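Local coordinates for lipoprotein (Colwellia psychrerythraea, PDB 3O0Y) that is of unknown function but, as a putative lipoprotein of the DUF885 family, is probably related to the metallopeptidases of the MA clan, at residues 215-218 with 224-227; 219-224 with 248-253. All blocks are in the same frame, centred on the assembly; numbering follows the deposited sequence.

Contact 1: residues 215-218 with 224-227; sequences AEQH and FREK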
ATOM      1  N   ALA A 215      21.056 -19.773  -9.475  1.00 17.46           N
ATOM      2  CA  ALA A 215      21.415 -18.349  -9.343  1.00 17.11           C
ATOM      3  C   ALA A 215      21.500 -17.686 -10.714  1.00 18.11           C
ATOM      4  O   ALA A 215      21.083 -16.537 -10.874  1.00 16.70           O
ATOM      5  CB  ALA A 215      22.732 -18.211  -8.617  1.00 15.73           C
ATOM      6  N   GLU A 216      22.016 -18.423 -11.716  1.00 17.00           N
ATOM      7  CA  GLU A 216      22.227 -17.879 -13.067  1.00 19.35           C
ATOM      8  C   GLU A 216      20.929 -17.542 -13.725  1.00 18.35           C
ATOM      9  O   GLU A 216      20.897 -16.780 -14.707  1.00 20.70           O
ATOM     10  CB  GLU A 216      22.950 -18.881 -14.006  1.00 20.08           C
ATOM     11  CG  GLU A 216      24.317 -19.370 -13.539  1.00 28.56           C
ATOM     12  CD  GLU A 216      24.347 -20.132 -12.170  1.00 35.89           C
ATOM     13  OE1 GLU A 216      23.357 -20.799 -11.794  1.00 33.37           O
ATOM     14  OE2 GLU A 216      25.394 -20.051 -11.463  1.00 43.91           O
ATOM     15  N   GLN A 217      19.826 -18.116 -13.232  1.00 16.59           N
ATOM     16  CA  GLN A 217      18.519 -17.829 -13.813  1.00 15.04           C
ATOM     17  C   GLN A 217      17.585 -17.029 -12.877  1.00 14.52           C
ATOM     18  O   GLN A 217      16.395 -16.787 -13.200  1.00 14.61           O
ATOM     19  CB  GLN A 217      17.852 -19.101 -14.314  1.00 18.70           C
ATOM     20  CG  GLN A 217      18.457 -19.638 -15.691  1.00 20.75           C
ATOM     21  CD  GLN A 217      18.275 -18.622 -16.837  1.00 31.86           C
ATOM     22  OE1 GLN A 217      17.217 -17.946 -16.943  1.00 32.50           O
ATOM     23  NE2 GLN A 217      19.328 -18.456 -17.661  1.00 32.73           N
ATOM     24  N   HIS A 218      18.179 -16.465 -11.842  1.00 13.20           N
ATOM     25  CA  HIS A 218      17.405 -15.725 -10.864  1.00 12.79           C
ATOM     26  C   HIS A 218      16.859 -14.430 -11.498  1.00 12.05           C
ATOM     27  O   HIS A 218      17.514 -13.787 -12.364  1.00 12.80           O
ATOM     28  CB  HIS A 218      18.263 -15.396  -9.657  1.00 12.71           C
ATOM     29  CG  HIS A 218      17.465 -14.967  -8.469  1.00 16.36           C
ATOM     30  ND1 HIS A 218      17.117 -13.642  -8.241  1.00 14.08           N
ATOM     31  CD2 HIS A 218      16.933 -15.694  -7.453  1.00 17.24           C
ATOM     32  CE1 HIS A 218      16.371 -13.590  -7.143  1.00 18.45           C
ATOM     33  NE2 HIS A 218      16.241 -14.818  -6.645  1.00 15.74           N
ATOM     34  N   PHE A 224      18.463  -7.768 -14.872  1.00 10.87           N
ATOM     35  CA  PHE A 224      19.653  -7.073 -15.241  1.00 10.38           C
ATOM     36  C   PHE A 224      19.992  -7.322 -16.733  1.00 12.38           C
ATOM     37  O   PHE A 224      20.330  -6.372 -17.474  1.00 11.75           O
ATOM     38  CB  PHE A 224      20.810  -7.501 -14.370  1.00 11.45           C
ATOM     39  CG  PHE A 224      22.036  -6.699 -14.608  1.00 11.06           C
ATOM     40  CD1 PHE A 224      22.250  -5.527 -13.956  1.00 13.05           C
ATOM     41  CD2 PHE A 224      22.984  -7.127 -15.525  1.00 11.35           C
ATOM     42  CE1 PHE A 224      23.433  -4.785 -14.178  1.00 13.57           C
ATOM     43  CE2 PHE A 224      24.145  -6.403 -15.775  1.00 12.42           C
ATOM     44  CZ  PHE A 224      24.371  -5.236 -15.122  1.00 12.79           C
ATOM     45  N   ARG A 225      19.829  -8.566 -17.202  1.00 12.24           N
ATOM     46  CA  ARG A 225      20.142  -8.831 -18.612  1.00 11.69           C
ATOM     47  C   ARG A 225      19.245  -8.012 -19.533  1.00 12.72           C
ATOM     48  O   ARG A 225      19.688  -7.528 -20.553  1.00 12.68           O
ATOM     49  CB  ARG A 225      19.961 -10.309 -18.962  1.00 12.07           C
ATOM     50  CG  ARG A 225      20.932 -11.267 -18.412  1.00 15.39           C
ATOM     51  CD  ARG A 225      20.553 -12.761 -18.803  1.00 17.84           C
ATOM     52  NE  ARG A 225      21.682 -13.648 -18.604  1.00 18.08           N
ATOM     53  CZ  ARG A 225      21.718 -14.654 -17.737  1.00 26.37           C
ATOM     54  NH1 ARG A 225      20.628 -15.002 -17.008  1.00 30.58           N
ATOM     55  NH2 ARG A 225      22.831 -15.371 -17.655  1.00 32.08           N
ATOM     56  N   GLU A 226      17.960  -7.929 -19.220  1.00 13.14           N
ATOM     57  CA  GLU A 226      17.031  -7.230 -20.081  1.00 14.71           C
ATOM     58  C   GLU A 226      17.290  -5.730 -20.127  1.00 14.42           C
ATOM     59  O   GLU A 226      17.290  -5.119 -21.202  1.00 14.42           O
ATOM     60  CB  GLU A 226      15.574  -7.483 -19.687  1.00 15.72           C
ATOM     61  CG  GLU A 226      14.633  -6.506 -20.480  1.00 25.67           C
ATOM     62  CD  GLU A 226      13.146  -6.908 -20.586  1.00 40.17           C
ATOM     63  OE1 GLU A 226      12.743  -7.987 -20.052  1.00 47.28           O
ATOM     64  OE2 GLU A 226      12.382  -6.118 -21.218  1.00 45.45           O
ATOM     65  N   LYS A 227      17.609  -5.143 -18.982  1.00 11.78           N
ATOM     66  CA  LYS A 227      17.914  -3.712 -18.919  1.00 12.11           C
ATOM     67  C   LYS A 227      19.285  -3.356 -19.488  1.00 12.07           C
ATOM     68  O   LYS A 227      19.393  -2.423 -20.290  1.00 12.15           O
ATOM     69  CB  LYS A 227      17.746  -3.234 -17.476  1.00 11.01           C
ATOM     70  CG  LYS A 227      16.284  -3.333 -17.066  1.00 13.08           C
ATOM     71  CD  LYS A 227      15.945  -2.603 -15.754  1.00 12.81           C
ATOM     72  CE  LYS A 227      14.464  -2.811 -15.328  1.00 15.49           C
ATOM     73  NZ  LYS A 227      14.058  -2.022 -14.098  1.00 12.95           N
TER

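Contact 2: residues 219-224 with 248-253; sequences PFVNVF and AKVSQV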
ATOM      1  N   PRO A 219      15.693 -13.940 -10.995  1.00 13.36           N
ATOM      2  CA  PRO A 219      15.237 -12.665 -11.557  1.00 12.23           C
ATOM      3  C   PRO A 219      16.201 -11.510 -11.417  1.00 10.88           C
ATOM      4  O   PRO A 219      16.197 -10.609 -12.260  1.00 12.64           O
ATOM      5  CB  PRO A 219      13.942 -12.404 -10.798  1.00 14.64           C
ATOM      6  CG  PRO A 219      13.416 -13.757 -10.524  1.00 14.20           C
ATOM      7  CD  PRO A 219      14.593 -14.618 -10.258  1.00 14.73           C
ATOM      8  N   PHE A 220      16.989 -11.489 -10.367  1.00 11.13           N
ATOM      9  CA  PHE A 220      17.997 -10.417 -10.252  1.00 11.19           C
ATOM     10  C   PHE A 220      18.886 -10.377 -11.509  1.00 11.89           C
ATOM     11  O   PHE A 220      19.283  -9.308 -11.965  1.00 10.79           O
ATOM     12  CB  PHE A 220      18.882 -10.629  -9.027  1.00 11.45           C
ATOM     13  CG  PHE A 220      18.388  -9.964  -7.730  1.00  9.52           C
ATOM     14  CD1 PHE A 220      17.963  -8.669  -7.672  1.00 13.53           C
ATOM     15  CD2 PHE A 220      18.472 -10.693  -6.527  1.00 13.79           C
ATOM     16  CE1 PHE A 220      17.598  -8.086  -6.440  1.00 12.09           C
ATOM     17  CE2 PHE A 220      18.110 -10.124  -5.327  1.00 11.99           C
ATOM     18  CZ  PHE A 220      17.675  -8.821  -5.290  1.00 13.25           C
ATOM     19  N   VAL A 221      19.321 -11.561 -11.970  1.00 11.74           N
ATOM     20  CA  VAL A 221      20.110 -11.695 -13.236  1.00 10.36           C
ATOM     21  C   VAL A 221      19.285 -11.395 -14.490  1.00 10.30           C
ATOM     22  O   VAL A 221      19.711 -10.633 -15.359  1.00 11.57           O
ATOM     23  CB  VAL A 221      20.673 -13.084 -13.387  1.00 11.00           C
ATOM     24  CG1 VAL A 221      21.546 -13.135 -14.680  1.00 13.29           C
ATOM     25  CG2 VAL A 221      21.450 -13.463 -12.121  1.00 10.64           C
ATOM     26  N   ASN A 222      18.120 -12.015 -14.627  1.00 10.37           N
ATOM     27  CA  ASN A 222      17.323 -11.831 -15.834  1.00 12.43           C
ATOM     28  C   ASN A 222      16.840 -10.384 -16.065  1.00 12.04           C
ATOM     29  O   ASN A 222      16.827  -9.885 -17.200  1.00 11.96           O
ATOM     30  CB  ASN A 222      16.169 -12.852 -15.843  1.00 14.33           C
ATOM     31  CG  ASN A 222      16.635 -14.313 -16.070  1.00 20.51           C
ATOM     32  OD1 ASN A 222      15.958 -15.264 -15.650  1.00 30.53           O
ATOM     33  ND2 ASN A 222      17.720 -14.482 -16.755  1.00 21.38           N
ATOM     34  N   VAL A 223      16.435  -9.698 -14.987  1.00 11.24           N
ATOM     35  CA  VAL A 223      16.126  -8.297 -15.084  1.00 12.80           C
ATOM     36  C   VAL A 223      17.336  -7.509 -15.501  1.00 10.61           C
ATOM     37  O   VAL A 223      17.266  -6.639 -16.344  1.00 12.85           O
ATOM     38  CB  VAL A 223      15.606  -7.770 -13.706  1.00 12.74           C
ATOM     39  CG1 VAL A 223      15.547  -6.226 -13.767  1.00 16.93           C
ATOM     40  CG2 VAL A 223      14.221  -8.485 -13.407  1.00 14.11           C
ATOM     41  N   PHE A 224      18.463  -7.768 -14.872  1.00 10.87           N
ATOM     42  CA  PHE A 224      19.653  -7.073 -15.241  1.00 10.38           C
ATOM     43  C   PHE A 224      19.992  -7.322 -16.733  1.00 12.38           C
ATOM     44  O   PHE A 224      20.330  -6.372 -17.474  1.00 11.75           O
ATOM     45  CB  PHE A 224      20.810  -7.501 -14.370  1.00 11.45           C
ATOM     46  CG  PHE A 224      22.036  -6.699 -14.608  1.00 11.06           C
ATOM     47  CD1 PHE A 224      22.250  -5.527 -13.956  1.00 13.05           C
ATOM     48  CD2 PHE A 224      22.984  -7.127 -15.525  1.00 11.35           C
ATOM     49  CE1 PHE A 224      23.433  -4.785 -14.178  1.00 13.57           C
ATOM     50  CE2 PHE A 224      24.145  -6.403 -15.775  1.00 12.42           C
ATOM     51  CZ  PHE A 224      24.371  -5.236 -15.122  1.00 12.79           C
ATOM     52  N   ALA A 248      27.672 -13.573  -9.989  1.00 13.43           N
ATOM     53  CA  ALA A 248      28.556 -13.828  -8.863  1.00 13.10           C
ATOM     54  C   ALA A 248      27.979 -13.324  -7.534  1.00 14.45           C
ATOM     55  O   ALA A 248      27.995 -14.046  -6.528  1.00 13.74           O
ATOM     56  CB  ALA A 248      29.923 -13.237  -9.098  1.00 13.95           C
ATOM     57  N   LYS A 249      27.468 -12.099  -7.499  1.00 13.14           N
ATOM     58  CA  LYS A 249      26.853 -11.638  -6.241  1.00 13.40           C
ATOM     59  C   LYS A 249      25.647 -12.469  -5.845  1.00 12.95           C
ATOM     60  O   LYS A 249      25.413 -12.712  -4.657  1.00 14.22           O
ATOM     61  CB  LYS A 249      26.459 -10.170  -6.308  1.00 13.58           C
ATOM     62  CG  LYS A 249      27.589  -9.190  -6.559  1.00 14.05           C
ATOM     63  CD  LYS A 249      28.621  -9.234  -5.493  1.00 19.36           C
ATOM     64  CE  LYS A 249      29.673  -8.141  -5.712  1.00 23.96           C
ATOM     65  NZ  LYS A 249      30.765  -8.267  -4.731  1.00 26.29           N
ATOM     66  N   VAL A 250      24.833 -12.829  -6.806  1.00 12.06           N
ATOM     67  CA  VAL A 250      23.584 -13.556  -6.514  1.00 13.07           C
ATOM     68  C   VAL A 250      23.981 -14.910  -5.918  1.00 13.46           C
ATOM     69  O   VAL A 250      23.440 -15.333  -4.872  1.00 12.58           O
ATOM     70  CB  VAL A 250      22.701 -13.713  -7.740  1.00 12.84           C
ATOM     71  CG1 VAL A 250      21.528 -14.718  -7.507  1.00 12.51           C
ATOM     72  CG2 VAL A 250      22.126 -12.346  -8.218  1.00 14.65           C
ATOM     73  N   SER A 251      24.936 -15.592  -6.565  1.00 12.67           N
ATOM     74  CA  SER A 251      25.368 -16.916  -6.135  1.00 14.30           C
ATOM     75  C   SER A 251      26.094 -16.881  -4.837  1.00 14.70           C
ATOM     76  O   SER A 251      25.895 -17.736  -3.953  1.00 16.50           O
ATOM     77  CB  SER A 251      26.304 -17.529  -7.202  1.00 15.36           C
ATOM     78  OG  SER A 251      26.751 -18.787  -6.761  1.00 22.28           O
ATOM     79  N   GLN A 252      26.997 -15.937  -4.705  1.00 15.87           N
ATOM     80  CA  GLN A 252      27.888 -15.944  -3.564  1.00 16.83           C
ATOM     81  C   GLN A 252      27.400 -15.191  -2.326  1.00 15.85           C
ATOM     82  O   GLN A 252      27.856 -15.487  -1.187  1.00 13.46           O
ATOM     83  CB  GLN A 252      29.233 -15.388  -3.975  1.00 18.22           C
ATOM     84  CG  GLN A 252      29.895 -16.235  -5.078  1.00 21.89           C
ATOM     85  CD  GLN A 252      31.083 -15.538  -5.729  1.00 26.93           C
ATOM     86  OE1 GLN A 252      31.670 -14.613  -5.165  1.00 29.63           O
ATOM     87  NE2 GLN A 252      31.467 -16.017  -6.926  1.00 30.81           N
ATOM     88  N   VAL A 253      26.541 -14.190  -2.560  1.00 13.92           N
ATOM     89  CA  VAL A 253      26.119 -13.321  -1.465  1.00 14.24           C
ATOM     90  C   VAL A 253      24.590 -13.474  -1.231  1.00 13.63           C
ATOM     91  O   VAL A 253      24.181 -13.828  -0.120  1.00 11.52           O
ATOM     92  CB  VAL A 253      26.519 -11.899  -1.675  1.00 14.58           C
ATOM     93  CG1 VAL A 253      26.172 -11.094  -0.428  1.00 13.71           C
ATOM     94  CG2 VAL A 253      28.087 -11.801  -1.913  1.00 15.14           C
TER

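Contact 1: residues 215-218 with 224-227
R225 reaches from the second turn of helix 219-228 back to the backbone of E216, in the short 3-10 turn that precedes the helix. Its CB already points at 215-218. CG lies beside the backbone N (chi1 -71°), and from CG to NE the chain runs extended, so that the guanidinium is carried out toward the loop while the side chain also touches I247 of helix 236-268. At the tip, NH1 donates to E216 O at 2.9 Å, with an N-H...O angle of 162°. The donor comes in almost head-on to the carbonyl, and the oxygen sits at the guanidinium edge, close to its plane. CZ and NH2 of R225 each stay 3.8 Å from E216 O, leaving NH1 as the arm that makes the bond. The Q217 side chain bends at chi2 and crosses R225 at about a right angle, its amide plane turned only 10° from that of the guanidinium. Replacing R225 with an alanine would probably cost the E216 carbonyl this side-chain donor and the lead-in turn its tie to the second turn of the helix. Next to this bond, H218 N binds A215 O at 3.1 Å, and H218 ND1 accepts from F220 N. Together these mark a helix N-terminus with a histidine N-cap, its lead-in turn fastened at the protein surface by an arginine from the same helix.

Contact 2: residues 219-224 with 248-253
The phenyl ring of F220 meets the methyl CG2 of V250 obliquely. The imidazole of H218 meets the same ring with planes about 25° apart, and the F220 side chain also touches P149, M152 and Q153 of helix 144-154 and L171 of helix 161-172. The closest touch across the two segments is made not by the ring but by its stem: F220 CB stands 3.8 Å from V250 CG2. The same methyl is 4.1 Å from V221 CG2, so one branch of V250 serves both neighbours on helix 219-228. The V250 torsion explains this choice: CG1 is anti to the backbone N (chi1 169°), which turns CG2 beside that N and toward the other helix. V221 adopts the same arrangement, and its CG2 is likewise the branch that does the touching. The backbones come nearest here, with F220 CA and V250 CA 7.4 Å apart. V250 also touches A215 and Y255, while V221 rests on I247. The F220 carbonyl oxygen is bonded by Y167 OH and, weakly, by F224 N at 3.4 Å. Between the two segments the chemistry is purely apolar: three buried side chains join helix 219-228 to helix 236-268 by dispersion and exclusion of water, with no directional bond to set their exact spacing.

Followed from the N terminus, the chain leaves helix 197-210, passes through the loop holding 215-218 and enters helix 219-228. Contact 1 closes the shorter span, folding the loop back onto the second turn of that helix. Contact 2 starts inside this span, at 219-224, and ends well beyond it at 248-253 on helix 236-268; the two therefore cross rather than nest, and F224 belongs to both. The centres of contact 1 and contact 2 are about 6 Å apart. The loop also bridges them directly, since A215 touches V221 and S251. Jointly, loop, short helix and long helix become one packed unit, partly at the surface and partly buried.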